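Local coordinates for pyrrolidone-carboxylate peptidase (Pyrococcus furiosus, PDB 1X10), which removes the N-terminal pyroglutamyl (5-oxoproline) residue from peptides as a cysteine peptidase of the C15 family, working as a homotetramer, at residues A107-S113 / M146-H151; V43-K49 / Y140-Y144; L115-I120 / V202-E206. The protein carries 3 engineered substitutions. All coordinates share one frame; numbering follows the deposited sequence.

Contact 1: A107-S113 / M146-H151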
loop_
_atom_site.group_PDB
_atom_site.type_symbol
_atom_site.label_atom_id
_atom_site.label_comp_id
_atom_site.label_asym_id
_atom_site.label_seq_id
_atom_site.Cartn_x
_atom_site.Cartn_y
_atom_site.Cartn_z
ATOM N N ALA A 107 2.647 28.721 22.274
ATOM C CA ALA A 107 1.264 28.587 21.810
ATOM C C ALA A 107 0.748 27.164 22.040
ATOM O O ALA A 107 1.523 26.253 22.306
ATOM C CB ALA A 107 1.171 28.954 20.327
ATOM N N PRO A 108 -0.578 26.960 21.941
ATOM C CA PRO A 108 -1.167 25.635 22.150
ATOM C C PRO A 108 -0.523 24.541 21.311
ATOM O O PRO A 108 -0.111 24.766 20.173
ATOM C CB PRO A 108 -2.635 25.847 21.788
ATOM C CG PRO A 108 -2.869 27.277 22.192
ATOM C CD PRO A 108 -1.627 27.959 21.667
ATOM N N THR A 109 -0.442 23.351 21.890
ATOM C CA THR A 109 0.135 22.206 21.208
ATOM C C THR A 109 -0.595 21.922 19.897
ATOM O O THR A 109 0.008 21.445 18.939
ATOM C CB THR A 109 0.086 20.967 22.119
ATOM O OG1 THR A 109 0.944 21.191 23.243
ATOM C CG2 THR A 109 0.536 19.715 21.379
ATOM N N ALA A 110 -1.887 22.228 19.848
ATOM C CA ALA A 110 -2.658 21.985 18.633
ATOM C C ALA A 110 -3.959 22.775 18.578
ATOM O O ALA A 110 -4.437 23.277 19.595
ATOM C CB ALA A 110 -2.963 20.494 18.499
ATOM N N TYR A 111 -4.505 22.882 17.369
ATOM C CA TYR A 111 -5.776 23.556 17.118
ATOM C C TYR A 111 -6.613 22.655 16.223
ATOM O O TYR A 111 -6.108 22.100 15.243
ATOM C CB TYR A 111 -5.595 24.882 16.367
ATOM C CG TYR A 111 -5.061 26.041 17.173
ATOM C CD1 TYR A 111 -3.750 26.487 16.997
ATOM C CD2 TYR A 111 -5.876 26.720 18.078
ATOM C CE1 TYR A 111 -3.265 27.586 17.694
ATOM C CE2 TYR A 111 -5.401 27.822 18.787
ATOM C CZ TYR A 111 -4.091 28.248 18.583
ATOM O OH TYR A 111 -3.612 29.340 19.252
ATOM N N PHE A 112 -7.891 22.515 16.549
ATOM C CA PHE A 112 -8.792 21.731 15.712
ATOM C C PHE A 112 -9.229 22.651 14.576
ATOM O O PHE A 112 -9.355 23.865 14.774
ATOM C CB PHE A 112 -10.043 21.319 16.491
ATOM C CG PHE A 112 -9.845 20.140 17.389
ATOM C CD1 PHE A 112 -10.299 20.173 18.704
ATOM C CD2 PHE A 112 -9.240 18.979 16.914
ATOM C CE1 PHE A 112 -10.157 19.068 19.539
ATOM C CE2 PHE A 112 -9.094 17.861 17.745
ATOM C CZ PHE A 112 -9.555 17.911 19.059
ATOM N N SER A 113 -9.450 22.083 13.394
ATOM C CA SER A 113 -9.920 22.869 12.256
ATOM C C SER A 113 -11.288 23.405 12.638
ATOM O O SER A 113 -12.037 22.734 13.350
ATOM C CB SER A 113 -10.059 21.983 11.011
ATOM O OG SER A 113 -10.734 22.670 9.965
ATOM N N MET A 146 -1.459 25.522 8.137
ATOM C CA MET A 146 -2.719 25.208 8.803
ATOM C C MET A 146 -2.703 25.723 10.243
ATOM O O MET A 146 -3.673 26.327 10.707
ATOM C CB MET A 146 -2.966 23.696 8.806
ATOM C CG MET A 146 -4.316 23.302 9.410
ATOM S SD MET A 146 -4.517 21.511 9.579
ATOM C CE MET A 146 -6.155 21.453 10.355
ATOM N N TYR A 147 -1.595 25.488 10.943
ATOM C CA TYR A 147 -1.464 25.920 12.327
ATOM C C TYR A 147 -1.455 27.443 12.457
ATOM O O TYR A 147 -2.162 28.006 13.294
ATOM C CB TYR A 147 -0.181 25.344 12.951
ATOM C CG TYR A 147 -0.050 25.663 14.425
ATOM C CD1 TYR A 147 -0.620 24.834 15.394
ATOM C CD2 TYR A 147 0.564 26.845 14.848
ATOM C CE1 TYR A 147 -0.591 25.172 16.738
ATOM C CE2 TYR A 147 0.592 27.198 16.197
ATOM C CZ TYR A 147 0.011 26.360 17.137
ATOM O OH TYR A 147 -0.000 26.724 18.465
ATOM N N LEU A 148 -0.646 28.104 11.637
ATOM C CA LEU A 148 -0.547 29.558 11.675
ATOM C C LEU A 148 -1.892 30.215 11.380
ATOM O O LEU A 148 -2.247 31.226 11.987
ATOM C CB LEU A 148 0.509 30.044 10.672
ATOM C CG LEU A 148 1.958 29.750 11.080
ATOM C CD1 LEU A 148 2.907 29.960 9.893
ATOM C CD2 LEU A 148 2.335 30.660 12.243
ATOM N N SER A 149 -2.651 29.638 10.458
ATOM C CA SER A 149 -3.954 30.204 10.120
ATOM C C SER A 149 -4.900 30.082 11.312
ATOM O O SER A 149 -5.583 31.046 11.688
ATOM C CB SER A 149 -4.542 29.491 8.896
ATOM O OG SER A 149 -5.731 30.125 8.455
ATOM N N LEU A 150 -4.935 28.902 11.922
ATOM C CA LEU A 150 -5.804 28.680 13.072
ATOM C C LEU A 150 -5.365 29.517 14.277
ATOM O O LEU A 150 -6.204 29.979 15.052
ATOM C CB LEU A 150 -5.836 27.190 13.432
ATOM C CG LEU A 150 -6.685 26.352 12.476
ATOM C CD1 LEU A 150 -6.384 24.876 12.658
ATOM C CD2 LEU A 150 -8.158 26.652 12.717
ATOM N N HIS A 151 -4.057 29.713 14.423
ATOM C CA HIS A 151 -3.521 30.521 15.522
ATOM C C HIS A 151 -3.918 31.981 15.298
ATOM O O HIS A 151 -4.225 32.715 16.244
ATOM C CB HIS A 151 -1.994 30.401 15.569
ATOM C CG HIS A 151 -1.357 31.165 16.692
ATOM N ND1 HIS A 151 -1.589 30.869 18.018
ATOM C CD2 HIS A 151 -0.490 32.206 16.685
ATOM C CE1 HIS A 151 -0.891 31.693 18.780
ATOM N NE2 HIS A 151 -0.217 32.515 17.995
#
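Y111, in the short strand 110-112, faces L150 of segment 146-151, part of helix 141-156, at a CA-CA separation of 6.5 Å, the two segment axes running at 75° with a closest approach of 8.6 Å. Y147, L150 and H151 of this helix all converge on Y111. The Y111 ring covers the helix backbone, with L150 O over the centre of one face and P108 CB toward the rim of the opposite face. The Y111 CB packs on L150 CB at 3.7 Å. At the far end of the ring Y111 OH shares a 2.8 Å hydrogen bond with ND1 of H151, and the phenol, with CZ in the imidazole plane, lies at the edge of the H151 ring. The Y111 and Y147 rings meet obliquely, planes inclined at 50°, and the closest carbons are Y111 CD1 and Y147 CE1 at 3.4 Å. With CG anti to the backbone N (chi1 -175°), Y147 reaches along the contact until its hydroxyl donates a short 2.6 Å hydrogen bond to P108 O, in the carbonyl plane and on a lone pair. This bond, with a weak one from N84 ND2 to the same oxygen, probably helps hold the loop leading into the strand, and A107 CB rests near the Y147 hydroxyl. At the other end the contacts are van der Waals: L150 CD2 packs against F112 O, and the extended M146 places CE 4.0 Å from S113 CB. The aromatic cluster of Y111, Y147 and H151 packs strand 110-112 against helix 141-156. Through their backbones Y111 and S113 bond to A82 and R80 of antiparallel strand 76-83, and T109 to N84 just past it; A82 also packs on M146 and L150, while A110 meets A110 of the second subunit.

Contact 2: V43-K49 / Y140-Y144. Engineered in segment 140-144: S142 (natural residue Cys).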
loop_
_atom_site.group_PDB
_atom_site.type_symbol
_atom_site.label_atom_id
_atom_site.label_comp_id
_atom_site.label_asym_id
_atom_site.label_seq_id
_atom_site.Cartn_x
_atom_site.Cartn_y
_atom_site.Cartn_z
ATOM N N VAL A 43 6.741 27.003 -0.763
ATOM C CA VAL A 43 6.962 25.846 0.098
ATOM C C VAL A 43 8.308 26.116 0.768
ATOM O O VAL A 43 9.312 25.449 0.506
ATOM C CB VAL A 43 7.009 24.535 -0.721
ATOM C CG1 VAL A 43 7.231 23.343 0.207
ATOM C CG2 VAL A 43 5.690 24.350 -1.476
ATOM N N VAL A 44 8.300 27.117 1.642
ATOM C CA VAL A 44 9.496 27.560 2.344
ATOM C C VAL A 44 9.135 28.022 3.749
ATOM O O VAL A 44 8.298 28.901 3.915
ATOM C CB VAL A 44 10.134 28.757 1.603
ATOM C CG1 VAL A 44 11.389 29.226 2.345
ATOM C CG2 VAL A 44 10.444 28.372 0.156
ATOM N N PHE A 45 9.764 27.434 4.762
ATOM C CA PHE A 45 9.481 27.841 6.130
ATOM C C PHE A 45 9.906 29.298 6.309
ATOM O O PHE A 45 10.900 29.734 5.733
ATOM C CB PHE A 45 10.236 26.959 7.126
ATOM C CG PHE A 45 9.768 25.531 7.152
ATOM C CD1 PHE A 45 10.533 24.519 6.579
ATOM C CD2 PHE A 45 8.564 25.198 7.763
ATOM C CE1 PHE A 45 10.104 23.189 6.619
ATOM C CE2 PHE A 45 8.126 23.877 7.811
ATOM C CZ PHE A 45 8.899 22.868 7.238
ATOM N N GLY A 46 9.154 30.039 7.117
ATOM C CA GLY A 46 9.465 31.440 7.342
ATOM C C GLY A 46 8.793 32.305 6.292
ATOM O O GLY A 46 7.849 33.037 6.587
ATOM N N LYS A 47 9.277 32.211 5.058
ATOM C CA LYS A 47 8.720 32.981 3.958
ATOM C C LYS A 47 7.221 32.713 3.817
ATOM O O LYS A 47 6.435 33.640 3.605
ATOM C CB LYS A 47 9.441 32.623 2.658
ATOM C CG LYS A 47 9.089 33.511 1.479
ATOM C CD LYS A 47 10.063 33.287 0.326
ATOM C CE LYS A 47 11.502 33.604 0.746
ATOM N NZ LYS A 47 12.489 33.411 -0.359
ATOM N N ALA A 48 6.831 31.446 3.940
ATOM C CA ALA A 48 5.426 31.071 3.831
ATOM C C ALA A 48 4.615 31.775 4.915
ATOM O O ALA A 48 3.486 32.205 4.679
ATOM C CB ALA A 48 5.273 29.562 3.956
ATOM N N LYS A 49 5.190 31.888 6.108
ATOM C CA LYS A 49 4.500 32.557 7.206
ATOM C C LYS A 49 4.308 34.037 6.882
ATOM O O LYS A 49 3.237 34.595 7.105
ATOM C CB LYS A 49 5.294 32.421 8.508
ATOM C CG LYS A 49 4.574 33.004 9.718
ATOM C CD LYS A 49 5.285 32.672 11.017
ATOM C CE LYS A 49 6.469 33.581 11.262
ATOM N NZ LYS A 49 6.018 34.966 11.585
ATOM N N TYR A 140 5.190 19.241 7.881
ATOM C CA TYR A 140 5.918 19.967 6.852
ATOM C C TYR A 140 5.207 21.309 6.627
ATOM O O TYR A 140 4.660 21.879 7.564
ATOM C CB TYR A 140 5.956 19.114 5.578
ATOM C CG TYR A 140 6.887 19.579 4.471
ATOM C CD1 TYR A 140 8.232 19.852 4.721
ATOM C CD2 TYR A 140 6.429 19.679 3.153
ATOM C CE1 TYR A 140 9.102 20.208 3.686
ATOM C CE2 TYR A 140 7.291 20.037 2.109
ATOM C CZ TYR A 140 8.623 20.298 2.384
ATOM O OH TYR A 140 9.472 20.645 1.358
ATOM N N LEU A 141 5.191 21.819 5.400
ATOM C CA LEU A 141 4.556 23.115 5.175
ATOM C C LEU A 141 3.034 23.179 5.237
ATOM O O LEU A 141 2.486 24.212 5.609
ATOM C CB LEU A 141 5.062 23.728 3.869
ATOM C CG LEU A 141 6.342 24.493 4.235
ATOM C CD1 LEU A 141 7.413 24.290 3.212
ATOM C CD2 LEU A 141 6.010 25.959 4.437
ATOM N N SER A 142 2.346 22.097 4.889
ATOM C CA SER A 142 0.886 22.117 4.953
ATOM C C SER A 142 0.440 22.344 6.395
ATOM O O SER A 142 -0.387 23.214 6.660
ATOM C CB SER A 142 0.305 20.805 4.428
ATOM O OG SER A 142 0.536 20.689 3.032
ATOM N N ASN A 143 0.996 21.566 7.322
ATOM C CA ASN A 143 0.654 21.691 8.736
ATOM C C ASN A 143 1.068 23.060 9.273
ATOM O O ASN A 143 0.376 23.658 10.098
ATOM C CB ASN A 143 1.354 20.595 9.544
ATOM C CG ASN A 143 1.125 20.733 11.027
ATOM O OD1 ASN A 143 0.045 20.428 11.534
ATOM N ND2 ASN A 143 2.147 21.210 11.740
ATOM N N TYR A 144 2.211 23.536 8.795
ATOM C CA TYR A 144 2.777 24.824 9.184
ATOM C C TYR A 144 1.760 25.938 8.909
ATOM O O TYR A 144 1.419 26.718 9.802
ATOM C CB TYR A 144 4.063 25.046 8.381
ATOM C CG TYR A 144 4.825 26.331 8.630
ATOM C CD1 TYR A 144 5.558 26.526 9.804
ATOM C CD2 TYR A 144 4.892 27.314 7.642
ATOM C CE1 TYR A 144 6.353 27.672 9.977
ATOM C CE2 TYR A 144 5.676 28.451 7.805
ATOM C CZ TYR A 144 6.405 28.622 8.968
ATOM O OH TYR A 144 7.208 29.730 9.090
#
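F45 and Y144 form the dense centre of this contact, an edge-to-face pair with ring centroids 5.2 Å apart and planes at 86°. The edge of F45 is the donor side: its CD2 stands above the middle of the Y144 ring. One face of F45 is taken by L141, whose CG makes a CH-pi contact 4.2 Å from the ring centroid, and CZ of F45 approaches CD1 of Y140 at 4.0 Å, the two rings meeting obliquely, neither stacked nor edge-to-face. F45, Y140 and Y144 thus form an aromatic cluster joining a loop to a helix, with L141 over one face of F45. A48 CB packs 3.7 Å from L141 CD2 and lies at the edge of the Y144 ring. Y144 also has a polar task. Because its CG is anti to the backbone N (chi1 -180°), the ring spans the interface and its OH accepts the 2.8 Å hydrogen bond from G46 N, at an N-H...O angle of 145°. G46 is the N-cap of helix 47-59, so the phenol grips the backbone where that helix begins. Toward the solvent side K49 still packs its CB 3.4 Å from Y144 OH, but its chain then bends away, and beyond it the exposed K47 reaches E94 in a salt bridge. Y140, N-cap of the other helix, turns its hydroxyl to P91 O. The same first turn carries S142, an engineered replacement for the active-site cysteine, hydrogen-bonded to H166. The contact sets the start of helix 47-59 against the start of helix 141-156, beside strand 2-8, whose F8 touches both V43 and S142, with loop residues D92 and N93 bonding the backbone of F45 and V43.

Contact 3: L115-I120 / V202-E206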
loop_
_atom_site.group_PDB
_atom_site.type_symbol
_atom_site.label_atom_id
_atom_site.label_comp_id
_atom_site.label_asym_id
_atom_site.label_seq_id
_atom_site.Cartn_x
_atom_site.Cartn_y
_atom_site.Cartn_z
ATOM N N LEU A 115 -13.437 24.390 10.267
ATOM C CA LEU A 115 -14.283 24.220 9.096
ATOM C C LEU A 115 -15.255 23.121 9.508
ATOM O O LEU A 115 -14.945 22.309 10.384
ATOM C CB LEU A 115 -13.467 23.733 7.890
ATOM C CG LEU A 115 -12.417 24.664 7.277
ATOM C CD1 LEU A 115 -11.714 23.940 6.142
ATOM C CD2 LEU A 115 -13.086 25.930 6.761
ATOM N N PRO A 116 -16.455 23.093 8.915
ATOM C CA PRO A 116 -17.417 22.047 9.272
ATOM C C PRO A 116 -16.981 20.798 8.501
ATOM O O PRO A 116 -17.610 20.404 7.519
ATOM C CB PRO A 116 -18.741 22.625 8.781
ATOM C CG PRO A 116 -18.318 23.385 7.538
ATOM C CD PRO A 116 -17.046 24.077 7.989
ATOM N N ILE A 117 -15.892 20.183 8.959
ATOM C CA ILE A 117 -15.319 19.029 8.276
ATOM C C ILE A 117 -16.234 17.842 8.010
ATOM O O ILE A 117 -16.170 17.256 6.930
ATOM C CB ILE A 117 -14.026 18.540 8.983
ATOM C CG1 ILE A 117 -14.339 17.952 10.357
ATOM C CG2 ILE A 117 -13.051 19.709 9.132
ATOM C CD1 ILE A 117 -13.091 17.390 11.058
ATOM N N LYS A 118 -17.085 17.479 8.965
ATOM C CA LYS A 118 -17.986 16.350 8.738
ATOM C C LYS A 118 -19.036 16.674 7.669
ATOM O O LYS A 118 -19.362 15.823 6.841
ATOM C CB LYS A 118 -18.665 15.923 10.046
ATOM C CG LYS A 118 -17.732 15.193 11.024
ATOM C CD LYS A 118 -17.122 13.941 10.377
ATOM C CE LYS A 118 -16.149 13.205 11.303
ATOM N NZ LYS A 118 -16.817 12.541 12.457
ATOM N N LYS A 119 -19.562 17.896 7.682
ATOM C CA LYS A 119 -20.551 18.291 6.681
ATOM C C LYS A 119 -19.908 18.359 5.296
ATOM O O LYS A 119 -20.530 18.004 4.292
ATOM C CB LYS A 119 -21.167 19.645 7.034
ATOM C CG LYS A 119 -22.088 19.606 8.241
ATOM C CD LYS A 119 -22.758 20.948 8.458
ATOM C CE LYS A 119 -23.771 20.883 9.592
ATOM N NZ LYS A 119 -24.411 22.206 9.831
ATOM N N ILE A 120 -18.665 18.824 5.241
ATOM C CA ILE A 120 -17.952 18.909 3.975
ATOM C C ILE A 120 -17.763 17.492 3.421
ATOM O O ILE A 120 -18.049 17.231 2.255
ATOM C CB ILE A 120 -16.576 19.596 4.162
ATOM C CG1 ILE A 120 -16.788 21.076 4.489
ATOM C CG2 ILE A 120 -15.727 19.438 2.912
ATOM C CD1 ILE A 120 -15.513 21.826 4.839
ATOM N N VAL A 202 -19.985 24.768 1.434
ATOM C CA VAL A 202 -20.458 24.229 2.705
ATOM C C VAL A 202 -20.037 25.126 3.874
ATOM O O VAL A 202 -20.814 25.340 4.808
ATOM C CB VAL A 202 -19.927 22.796 2.926
ATOM C CG1 VAL A 202 -20.368 22.277 4.292
ATOM C CG2 VAL A 202 -20.439 21.879 1.810
ATOM N N ALA A 203 -18.818 25.653 3.822
ATOM C CA ALA A 203 -18.338 26.533 4.881
ATOM C C ALA A 203 -19.209 27.788 4.915
ATOM O O ALA A 203 -19.689 28.200 5.976
ATOM C CB ALA A 203 -16.876 26.911 4.641
ATOM N N LEU A 204 -19.419 28.390 3.747
ATOM C CA LEU A 204 -20.233 29.596 3.647
ATOM C C LEU A 204 -21.639 29.381 4.195
ATOM O O LEU A 204 -22.148 30.198 4.962
ATOM C CB LEU A 204 -20.318 30.060 2.190
ATOM C CG LEU A 204 -19.063 30.713 1.606
ATOM C CD1 LEU A 204 -19.215 30.851 0.101
ATOM C CD2 LEU A 204 -18.843 32.074 2.257
ATOM N N GLU A 205 -22.267 28.280 3.801
ATOM C CA GLU A 205 -23.613 27.970 4.264
ATOM C C GLU A 205 -23.639 27.802 5.779
ATOM O O GLU A 205 -24.649 28.073 6.431
ATOM C CB GLU A 205 -24.116 26.691 3.597
ATOM C CG GLU A 205 -24.363 26.835 2.106
ATOM C CD GLU A 205 -24.694 25.511 1.439
ATOM O OE1 GLU A 205 -25.594 24.802 1.938
ATOM O OE2 GLU A 205 -24.056 25.181 0.415
ATOM N N GLU A 206 -22.517 27.356 6.330
ATOM C CA GLU A 206 -22.403 27.146 7.763
ATOM C C GLU A 206 -22.436 28.482 8.500
ATOM O O GLU A 206 -23.020 28.586 9.577
ATOM C CB GLU A 206 -21.106 26.400 8.079
ATOM C CG GLU A 206 -21.066 25.778 9.465
ATOM C CD GLU A 206 -22.113 24.691 9.654
ATOM O OE1 GLU A 206 -22.173 24.113 10.760
ATOM O OE2 GLU A 206 -22.876 24.411 8.702
#
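K119 and E206 make the polar link of this contact, a salt bridge in which K119 NZ lies 2.9 Å from OE2 of E206, on the syn lone pair of that oxygen. A second, weak hydrogen bond runs from the same NZ to OE1 at 3.1 Å, so the ammonium sits before both carboxylate oxygens. The lysine comes in fully extended beyond CG, whereas the glutamate bends at chi2 (64°), and the two chains cross at about a right angle. Beneath them lies an apolar layer. P116 puts CB against E206 CG at 4.0 Å, and its CG meets V202 CG1 and the backbone of A203. V202 CG1 in turn fills the space between K119 CB and I120 CG1, the latter 3.8 Å away. An alanine in place of E206 removes the CG that packs on P116 CB and would probably leave the K119 ammonium without its anionic mate. The start of a helix probably helps position this shell: P116, centre of an inverse gamma turn, is the N-cap of helix 117-126, and I120 N donates to P116 O at 3.0 Å. P116 and K119 both direct their side chains toward segment 202-206. L115, just before, is held through its N by S113 OG. Outward from there the contact joins the first turn of helix 117-126 to the last turn of helix 189-206. M161 of strand 161-167 touches L115, P116 and E206, while L115 and A203 rest on strand 63-69 and I120 on I78 of strand 76-83.

Overall arrangement
Contact 2 is the most buried of the three, while contacts 1 and 3 are partly buried. Contacts 1 and 2 share helix 141-156 and touch where L148 packs on K49; both rely on aromatic clusters and tyrosine hydroxyls that engage backbone atoms. Contact 3 lies across the chain's centre from contact 2, about 25 Å away between centres, and has no aromatic ring: aliphatic packing is topped by a lysine-glutamate pair at its rim. It follows contact 1 in sequence, strand 110-112 leading into helix 117-126. Only contact 2 includes an active-site position, although M146 of contact 1 packs on active-site E79.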